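Local coordinates for DNA helicase assembly protein (Enterobacteria phage T4, PDB 1C1K) that loads the replicative helicase onto fork DNA covered by single-stranded DNA-binding protein during phage replication, recombination and repair, at residues Arg5-Gly10 with Glu70-Phe75; Lys17-Leu22 with Gln60-Lys65. All blocks are in the same frame, centred on the assembly; numbering follows the deposited sequence.

In the fold
Both contacts are apolar and lie on the same side of the chain's centre, their own centres about 12 Å apart. Interaction 1 is partly buried: a loop with no regular structure lies against helix 68-81, and a bent methionine and a proline ring supply its side of the packing. Interaction 2, farther from the chain's centre yet buried at all three touching residues, joins segments 17-22 and 60-65 of helices 16-30 and 56-65, V19 being the one residue of 17-22 that touches. Helix 68-81 links them, since L71 and F75 pack on the 17-22 segment and L71 CD2 lies 3.8 Å from L62 CB. Along the sequence, interaction 2 is nested inside the loop that interaction 1 closes.

Interaction 1. Residues Arg5-Gly10 with Glu70-Phe75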
ATOM      1  N   ARG A   5      -4.215   9.639  -2.939  1.00 11.55           N
ATOM      2  CA  ARG A   5      -3.861  10.838  -3.681  1.00 12.56           C
ATOM      3  C   ARG A   5      -3.736  10.335  -5.116  1.00 11.64           C
ATOM      4  O   ARG A   5      -3.271   9.218  -5.350  1.00 11.05           O
ATOM      5  CB  ARG A   5      -2.533  11.407  -3.176  1.00 13.63           C
ATOM      6  CG  ARG A   5      -2.617  11.944  -1.755  1.00 15.58           C
ATOM      7  CD  ARG A   5      -1.307  12.553  -1.292  1.00 18.32           C
ATOM      8  NE  ARG A   5      -1.464  13.200   0.009  1.00 21.88           N
ATOM      9  CZ  ARG A   5      -1.224  12.603   1.173  1.00 24.73           C
ATOM     10  NH1 ARG A   5      -0.816  11.342   1.204  1.00 26.00           N
ATOM     11  NH2 ARG A   5      -1.401  13.264   2.310  1.00 26.09           N
ATOM     12  N   MET A   6      -4.171  11.143  -6.071  1.00  9.89           N
ATOM     13  CA  MET A   6      -4.130  10.730  -7.469  1.00  9.98           C
ATOM     14  C   MET A   6      -3.594  11.808  -8.394  1.00  8.48           C
ATOM     15  O   MET A   6      -3.599  12.993  -8.060  1.00  9.08           O
ATOM     16  CB  MET A   6      -5.540  10.345  -7.936  1.00 11.95           C
ATOM     17  CG  MET A   6      -6.202   9.251  -7.112  1.00 13.52           C
ATOM     18  SD  MET A   6      -5.639   7.616  -7.615  1.00 19.08           S
ATOM     19  CE  MET A   6      -6.304   7.539  -9.220  1.00 14.44           C
ATOM     20  N   PRO A   7      -3.099  11.404  -9.572  1.00  7.49           N
ATOM     21  CA  PRO A   7      -2.582  12.405 -10.510  1.00  7.60           C
ATOM     22  C   PRO A   7      -3.733  13.330 -10.911  1.00  6.11           C
ATOM     23  O   PRO A   7      -4.888  12.913 -10.919  1.00  5.93           O
ATOM     24  CB  PRO A   7      -2.072  11.572 -11.686  1.00  9.28           C
ATOM     25  CG  PRO A   7      -2.754  10.244 -11.546  1.00 10.40           C
ATOM     26  CD  PRO A   7      -2.965  10.033 -10.085  1.00  7.98           C
ATOM     27  N   ALA A   8      -3.425  14.581 -11.231  1.00  6.22           N
ATOM     28  CA  ALA A   8      -4.471  15.523 -11.621  1.00  7.13           C
ATOM     29  C   ALA A   8      -5.043  15.150 -12.991  1.00  7.59           C
ATOM     30  O   ALA A   8      -4.362  14.527 -13.807  1.00  7.94           O
ATOM     31  CB  ALA A   8      -3.918  16.941 -11.647  1.00  7.50           C
ATOM     32  N   GLY A   9      -6.298  15.526 -13.228  1.00  6.62           N
ATOM     33  CA  GLY A   9      -6.949  15.226 -14.497  1.00  7.47           C
ATOM     34  C   GLY A   9      -7.154  13.738 -14.719  1.00  5.99           C
ATOM     35  O   GLY A   9      -6.878  13.214 -15.801  1.00  6.64           O
ATOM     36  N   GLY A  10      -7.664  13.069 -13.691  1.00  6.51           N
ATOM     37  CA  GLY A  10      -7.883  11.636 -13.742  1.00  4.87           C
ATOM     38  C   GLY A  10      -8.863  11.088 -14.755  1.00  5.08           C
ATOM     39  O   GLY A  10      -8.833   9.898 -15.031  1.00  4.79           O
ATOM     40  N   GLU A  70      -8.014   5.325 -13.497  1.00  6.14           N
ATOM     41  CA  GLU A  70      -8.090   3.868 -13.486  1.00  7.00           C
ATOM     42  C   GLU A  70      -6.688   3.269 -13.674  1.00  6.10           C
ATOM     43  O   GLU A  70      -6.319   2.294 -13.010  1.00  5.71           O
ATOM     44  CB  GLU A  70      -9.030   3.387 -14.595  1.00  8.76           C
ATOM     45  CG  GLU A  70     -10.466   3.893 -14.436  1.00 11.50           C
ATOM     46  CD  GLU A  70     -11.368   3.542 -15.612  1.00 16.13           C
ATOM     47  OE1 GLU A  70     -11.007   3.840 -16.774  1.00 14.67           O
ATOM     48  OE2 GLU A  70     -12.455   2.970 -15.372  1.00 19.31           O
ATOM     49  N   LEU A  71      -5.907   3.858 -14.576  1.00  4.89           N
ATOM     50  CA  LEU A  71      -4.552   3.379 -14.831  1.00  4.32           C
ATOM     51  C   LEU A  71      -3.724   3.496 -13.551  1.00  4.82           C
ATOM     52  O   LEU A  71      -3.001   2.573 -13.185  1.00  4.56           O
ATOM     53  CB  LEU A  71      -3.905   4.197 -15.954  1.00  3.43           C
ATOM     54  CG  LEU A  71      -4.508   3.991 -17.351  1.00  3.36           C
ATOM     55  CD1 LEU A  71      -4.097   5.136 -18.278  1.00  3.46           C
ATOM     56  CD2 LEU A  71      -4.048   2.650 -17.913  1.00  3.37           C
ATOM     57  N   ALA A  72      -3.836   4.631 -12.868  1.00  4.59           N
ATOM     58  CA  ALA A  72      -3.098   4.838 -11.624  1.00  4.46           C
ATOM     59  C   ALA A  72      -3.454   3.758 -10.601  1.00  5.52           C
ATOM     60  O   ALA A  72      -2.571   3.187  -9.953  1.00  6.10           O
ATOM     61  CB  ALA A  72      -3.415   6.214 -11.054  1.00  5.82           C
ATOM     62  N   LEU A  73      -4.748   3.486 -10.456  1.00  6.31           N
ATOM     63  CA  LEU A  73      -5.226   2.478  -9.506  1.00  6.82           C
ATOM     64  C   LEU A  73      -4.737   1.081  -9.870  1.00  7.15           C
ATOM     65  O   LEU A  73      -4.385   0.295  -8.991  1.00  5.86           O
ATOM     66  CB  LEU A  73      -6.756   2.498  -9.442  1.00  8.55           C
ATOM     67  CG  LEU A  73      -7.372   3.715  -8.745  1.00 10.70           C
ATOM     68  CD1 LEU A  73      -8.886   3.565  -8.675  1.00 13.60           C
ATOM     69  CD2 LEU A  73      -6.796   3.849  -7.356  1.00 13.47           C
ATOM     70  N   ILE A  74      -4.725   0.769 -11.165  1.00  4.97           N
ATOM     71  CA  ILE A  74      -4.254  -0.532 -11.626  1.00  4.12           C
ATOM     72  C   ILE A  74      -2.798  -0.702 -11.176  1.00  5.15           C
ATOM     73  O   ILE A  74      -2.428  -1.722 -10.598  1.00  5.47           O
ATOM     74  CB  ILE A  74      -4.308  -0.636 -13.175  1.00  4.19           C
ATOM     75  CG1 ILE A  74      -5.747  -0.860 -13.643  1.00  4.70           C
ATOM     76  CG2 ILE A  74      -3.427  -1.788 -13.662  1.00  4.87           C
ATOM     77  CD1 ILE A  74      -5.960  -0.553 -15.130  1.00  5.43           C
ATOM     78  N   PHE A  75      -1.968   0.305 -11.433  1.00  4.58           N
ATOM     79  CA  PHE A  75      -0.566   0.207 -11.061  1.00  4.49           C
ATOM     80  C   PHE A  75      -0.331   0.256  -9.561  1.00  4.80           C
ATOM     81  O   PHE A  75       0.470  -0.523  -9.048  1.00  5.26           O
ATOM     82  CB  PHE A  75       0.245   1.288 -11.777  1.00  4.01           C
ATOM     83  CG  PHE A  75       0.252   1.132 -13.275  1.00  4.67           C
ATOM     84  CD1 PHE A  75       0.134   2.242 -14.104  1.00  3.68           C
ATOM     85  CD2 PHE A  75       0.334  -0.134 -13.860  1.00  4.62           C
ATOM     86  CE1 PHE A  75       0.095   2.097 -15.492  1.00  4.29           C
ATOM     87  CE2 PHE A  75       0.296  -0.291 -15.245  1.00  4.59           C
ATOM     88  CZ  PHE A  75       0.175   0.831 -16.065  1.00  2.77           C
TER
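M6 and P7 meet A72 and L73 entirely through carbon and sulfur atoms, and the contact is small, burying 164 Å² over both sides. Three apolar pairs define it. The terminal methyl of M6 makes the closest of them, with CE 3.7 Å from A72 CB. Its sulfur turns to the next residue of the helix, SD lying 3.9 Å from L73 CD2, while M6 CE is also 4.0 Å from L73 CG. The methionine therefore touches two consecutive helical residues with the last two atoms of its chain. The chain bends at both chi2 (-81°) and chi3 (-66°), and with these bends CE lies against A72 and SD against L73. The side chains of M6 and L73 cross at about a right angle, and it is the end of L73, through CG and CD2, that comes nearest to the loop.

The proline supplies the third pair. P7 turns the CG-CD edge of its ring to the same methyl group, with CD 4.0 Å from A72 CB, and CG is only slightly farther away at 4.1 Å. A72 CB thus receives M6 CE and the P7 ring edge together. The backbones stay well apart, the nearest CA atoms being those of M6 and A72 at 7.3 Å, so side chains bridge the gap at this level; a backbone hydrogen bond between G10 and K69 ties the loop to the beginning of helix 68-81.

The loop runs from strand 2-4, which pairs antiparallel with strand 197-199, toward helix 16-30. P7 also packs on L68 and W41, and L73 on Y99 of helix 95-107, while L71 and F75 of helix 68-81 pack against helix 16-30.

Interaction 2. Residues Lys17-Leu22 with Gln60-Lys65; sequences KSVYKL and QKLSEK
V19 makes every close contact from the 17-22 side, meeting L62 and S63 on helix 56-65 with its two methyl groups. Before it in the sequence, K17 points away from the other helix and its NZ forms a salt bridge with D47; S18 takes no part, its OG being hydrogen-bonded to D15.

At V19 the helices come together, its CA lying 6.1 Å from that of S63. The chi1 of 172° sets CG1 anti to the backbone N and CG2 anti to the carbonyl carbon, which splits the two methyls between neighbouring residues of the partner. CG2 presses on the serine: it is 3.4 Å from S63 CB, tighter than usual van der Waals contact, and 3.6 Å from S63 CA. CG1 meets the leucine more loosely, 4.1 Å from L62 CB, and the two side chains cross at about a right angle.

The serine hydroxyl is directed back into its own helix. With chi1 at 84°, S63 OG sits between the backbone N and the carbonyl carbon and donates to Q60 O over 2.7 Å. The C=O...OG angle is 128°, with the donor tilted somewhat from the carbonyl plane. Q60 O also accepts from E64 N, so one carbonyl serves both donors, and the buried hydroxyl is satisfied within the helix while its CB faces the valine.

Further along, Y20 sends its ring away from 60-65 but still meets F59, one residue earlier on the same helix, edge-to-face, so the two helices also touch there. L22 packs on L68 and L71 of helix 68-81, which also reaches V19 through L71 and F75. Such a close approach, with a branched valine against a small serine, is ordinary helix-helix core packing, here within the N-terminal part of a predominantly alpha-helical two-domain fold.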
ATOM      1  N   LYS A  17       2.800   5.283 -24.552  1.00  3.16           N
ATOM      2  CA  LYS A  17       4.051   5.634 -23.896  1.00  4.22           C
ATOM      3  C   LYS A  17       3.771   6.327 -22.564  1.00  4.12           C
ATOM      4  O   LYS A  17       4.511   6.151 -21.593  1.00  3.28           O
ATOM      5  CB  LYS A  17       4.911   6.546 -24.782  1.00  5.47           C
ATOM      6  CG  LYS A  17       6.222   6.940 -24.096  1.00  8.95           C
ATOM      7  CD  LYS A  17       7.301   7.395 -25.069  1.00 13.04           C
ATOM      8  CE  LYS A  17       8.567   7.770 -24.305  1.00 16.04           C
ATOM      9  NZ  LYS A  17       9.358   8.846 -24.982  1.00 20.58           N
ATOM     10  N   SER A  18       2.706   7.122 -22.515  1.00  3.85           N
ATOM     11  CA  SER A  18       2.362   7.825 -21.286  1.00  4.00           C
ATOM     12  C   SER A  18       1.946   6.834 -20.206  1.00  3.82           C
ATOM     13  O   SER A  18       2.234   7.045 -19.022  1.00  3.23           O
ATOM     14  CB  SER A  18       1.245   8.843 -21.544  1.00  3.63           C
ATOM     15  OG  SER A  18       1.707   9.868 -22.417  1.00  4.82           O
ATOM     16  N   VAL A  19       1.272   5.756 -20.605  1.00  2.95           N
ATOM     17  CA  VAL A  19       0.860   4.736 -19.645  1.00  2.56           C
ATOM     18  C   VAL A  19       2.134   4.087 -19.095  1.00  3.36           C
ATOM     19  O   VAL A  19       2.243   3.819 -17.897  1.00  3.07           O
ATOM     20  CB  VAL A  19      -0.033   3.656 -20.310  1.00  2.05           C
ATOM     21  CG1 VAL A  19      -0.276   2.501 -19.344  1.00  2.40           C
ATOM     22  CG2 VAL A  19      -1.361   4.267 -20.718  1.00  2.00           C
ATOM     23  N   TYR A  20       3.105   3.850 -19.971  1.00  2.00           N
ATOM     24  CA  TYR A  20       4.361   3.254 -19.541  1.00  3.03           C
ATOM     25  C   TYR A  20       5.062   4.175 -18.541  1.00  3.05           C
ATOM     26  O   TYR A  20       5.589   3.709 -17.536  1.00  3.14           O
ATOM     27  CB  TYR A  20       5.282   3.008 -20.736  1.00  2.99           C
ATOM     28  CG  TYR A  20       6.731   2.773 -20.337  1.00  4.88           C
ATOM     29  CD1 TYR A  20       7.152   1.528 -19.871  1.00  7.30           C
ATOM     30  CD2 TYR A  20       7.677   3.798 -20.435  1.00  5.04           C
ATOM     31  CE1 TYR A  20       8.484   1.309 -19.513  1.00  8.30           C
ATOM     32  CE2 TYR A  20       9.001   3.590 -20.083  1.00  7.61           C
ATOM     33  CZ  TYR A  20       9.399   2.344 -19.626  1.00  8.17           C
ATOM     34  OH  TYR A  20      10.724   2.128 -19.300  1.00  9.54           O
ATOM     35  N   LYS A  21       5.068   5.477 -18.825  1.00  3.53           N
ATOM     36  CA  LYS A  21       5.699   6.458 -17.941  1.00  3.96           C
ATOM     37  C   LYS A  21       5.023   6.462 -16.576  1.00  4.25           C
ATOM     38  O   LYS A  21       5.692   6.558 -15.539  1.00  4.67           O
ATOM     39  CB  LYS A  21       5.614   7.855 -18.552  1.00  6.52           C
ATOM     40  CG  LYS A  21       6.507   8.047 -19.770  1.00  9.52           C
ATOM     41  CD  LYS A  21       6.520   9.493 -20.222  1.00 13.67           C
ATOM     42  CE  LYS A  21       7.385   9.663 -21.457  1.00 17.50           C
ATOM     43  NZ  LYS A  21       7.094  10.943 -22.169  1.00 22.40           N
ATOM     44  N   LEU A  22       3.695   6.377 -16.575  1.00  3.21           N
ATOM     45  CA  LEU A  22       2.946   6.356 -15.321  1.00  3.63           C
ATOM     46  C   LEU A  22       3.333   5.114 -14.508  1.00  3.63           C
ATOM     47  O   LEU A  22       3.581   5.198 -13.307  1.00  3.75           O
ATOM     48  CB  LEU A  22       1.441   6.353 -15.599  1.00  3.87           C
ATOM     49  CG  LEU A  22       0.532   6.322 -14.363  1.00  4.80           C
ATOM     50  CD1 LEU A  22       0.564   7.678 -13.658  1.00  5.07           C
ATOM     51  CD2 LEU A  22      -0.900   5.974 -14.781  1.00  4.85           C
ATOM     52  N   GLN A  60       0.077  -0.160 -24.480  1.00  2.00           N
ATOM     53  CA  GLN A  60      -0.790   0.330 -25.548  1.00  2.00           C
ATOM     54  C   GLN A  60      -2.233  -0.109 -25.279  1.00  2.00           C
ATOM     55  O   GLN A  60      -3.162   0.707 -25.316  1.00  2.00           O
ATOM     56  CB  GLN A  60      -0.331  -0.214 -26.905  1.00  2.40           C
ATOM     57  CG  GLN A  60      -1.321   0.033 -28.043  1.00  2.00           C
ATOM     58  CD  GLN A  60      -1.579   1.510 -28.300  1.00  2.97           C
ATOM     59  OE1 GLN A  60      -2.709   1.913 -28.599  1.00  6.55           O
ATOM     60  NE2 GLN A  60      -0.537   2.321 -28.192  1.00  2.00           N
ATOM     61  N   LYS A  61      -2.433  -1.392 -24.985  1.00  2.00           N
ATOM     62  CA  LYS A  61      -3.785  -1.880 -24.722  1.00  2.45           C
ATOM     63  C   LYS A  61      -4.438  -1.151 -23.544  1.00  3.29           C
ATOM     64  O   LYS A  61      -5.602  -0.751 -23.617  1.00  4.25           O
ATOM     65  CB  LYS A  61      -3.770  -3.390 -24.458  1.00  3.53           C
ATOM     66  CG  LYS A  61      -3.531  -4.241 -25.694  1.00  4.72           C
ATOM     67  CD  LYS A  61      -4.569  -3.964 -26.770  1.00 10.69           C
ATOM     68  CE  LYS A  61      -5.895  -4.616 -26.446  1.00 13.05           C
ATOM     69  NZ  LYS A  61      -6.789  -4.633 -27.640  1.00 18.48           N
ATOM     70  N   LEU A  62      -3.691  -0.962 -22.462  1.00  2.25           N
ATOM     71  CA  LEU A  62      -4.247  -0.273 -21.306  1.00  2.81           C
ATOM     72  C   LEU A  62      -4.647   1.159 -21.665  1.00  2.60           C
ATOM     73  O   LEU A  62      -5.694   1.636 -21.233  1.00  2.96           O
ATOM     74  CB  LEU A  62      -3.237  -0.252 -20.162  1.00  4.25           C
ATOM     75  CG  LEU A  62      -3.313  -1.416 -19.169  1.00  6.63           C
ATOM     76  CD1 LEU A  62      -3.220  -2.736 -19.900  1.00 10.85           C
ATOM     77  CD2 LEU A  62      -2.178  -1.278 -18.155  1.00  8.15           C
ATOM     78  N   SER A  63      -3.821   1.828 -22.468  1.00  2.00           N
ATOM     79  CA  SER A  63      -4.085   3.209 -22.869  1.00  2.00           C
ATOM     80  C   SER A  63      -5.369   3.387 -23.670  1.00  2.84           C
ATOM     81  O   SER A  63      -6.013   4.435 -23.604  1.00  4.06           O
ATOM     82  CB  SER A  63      -2.913   3.757 -23.692  1.00  2.54           C
ATOM     83  OG  SER A  63      -3.032   3.386 -25.058  1.00  3.84           O
ATOM     84  N   GLU A  64      -5.739   2.371 -24.437  1.00  2.62           N
ATOM     85  CA  GLU A  64      -6.938   2.476 -25.260  1.00  3.46           C
ATOM     86  C   GLU A  64      -8.218   2.463 -24.450  1.00  3.88           C
ATOM     87  O   GLU A  64      -9.174   3.155 -24.779  1.00  5.19           O
ATOM     88  CB  GLU A  64      -6.982   1.325 -26.272  1.00  3.06           C
ATOM     89  CG  GLU A  64      -5.828   1.333 -27.257  1.00  3.04           C
ATOM     90  CD  GLU A  64      -5.719   0.054 -28.072  1.00  4.44           C
ATOM     91  OE1 GLU A  64      -6.593  -0.824 -27.944  1.00  7.87           O
ATOM     92  OE2 GLU A  64      -4.751  -0.070 -28.842  1.00  5.13           O
ATOM     93  N   LYS A  65      -8.213   1.696 -23.366  1.00  4.48           N
ATOM     94  CA  LYS A  65      -9.403   1.511 -22.552  1.00  7.09           C
ATOM     95  C   LYS A  65      -9.580   2.252 -21.236  1.00  6.00           C
ATOM     96  O   LYS A  65     -10.700   2.639 -20.897  1.00  8.06           O
ATOM     97  CB  LYS A  65      -9.558   0.011 -22.284  1.00  9.41           C
ATOM     98  CG  LYS A  65     -10.699  -0.355 -21.359  1.00 13.97           C
ATOM     99  CD  LYS A  65     -10.854  -1.862 -21.266  1.00 17.98           C
ATOM    100  CE  LYS A  65     -11.941  -2.245 -20.278  1.00 19.88           C
ATOM    101  NZ  LYS A  65     -13.254  -2.444 -20.957  1.00 24.25           N
TER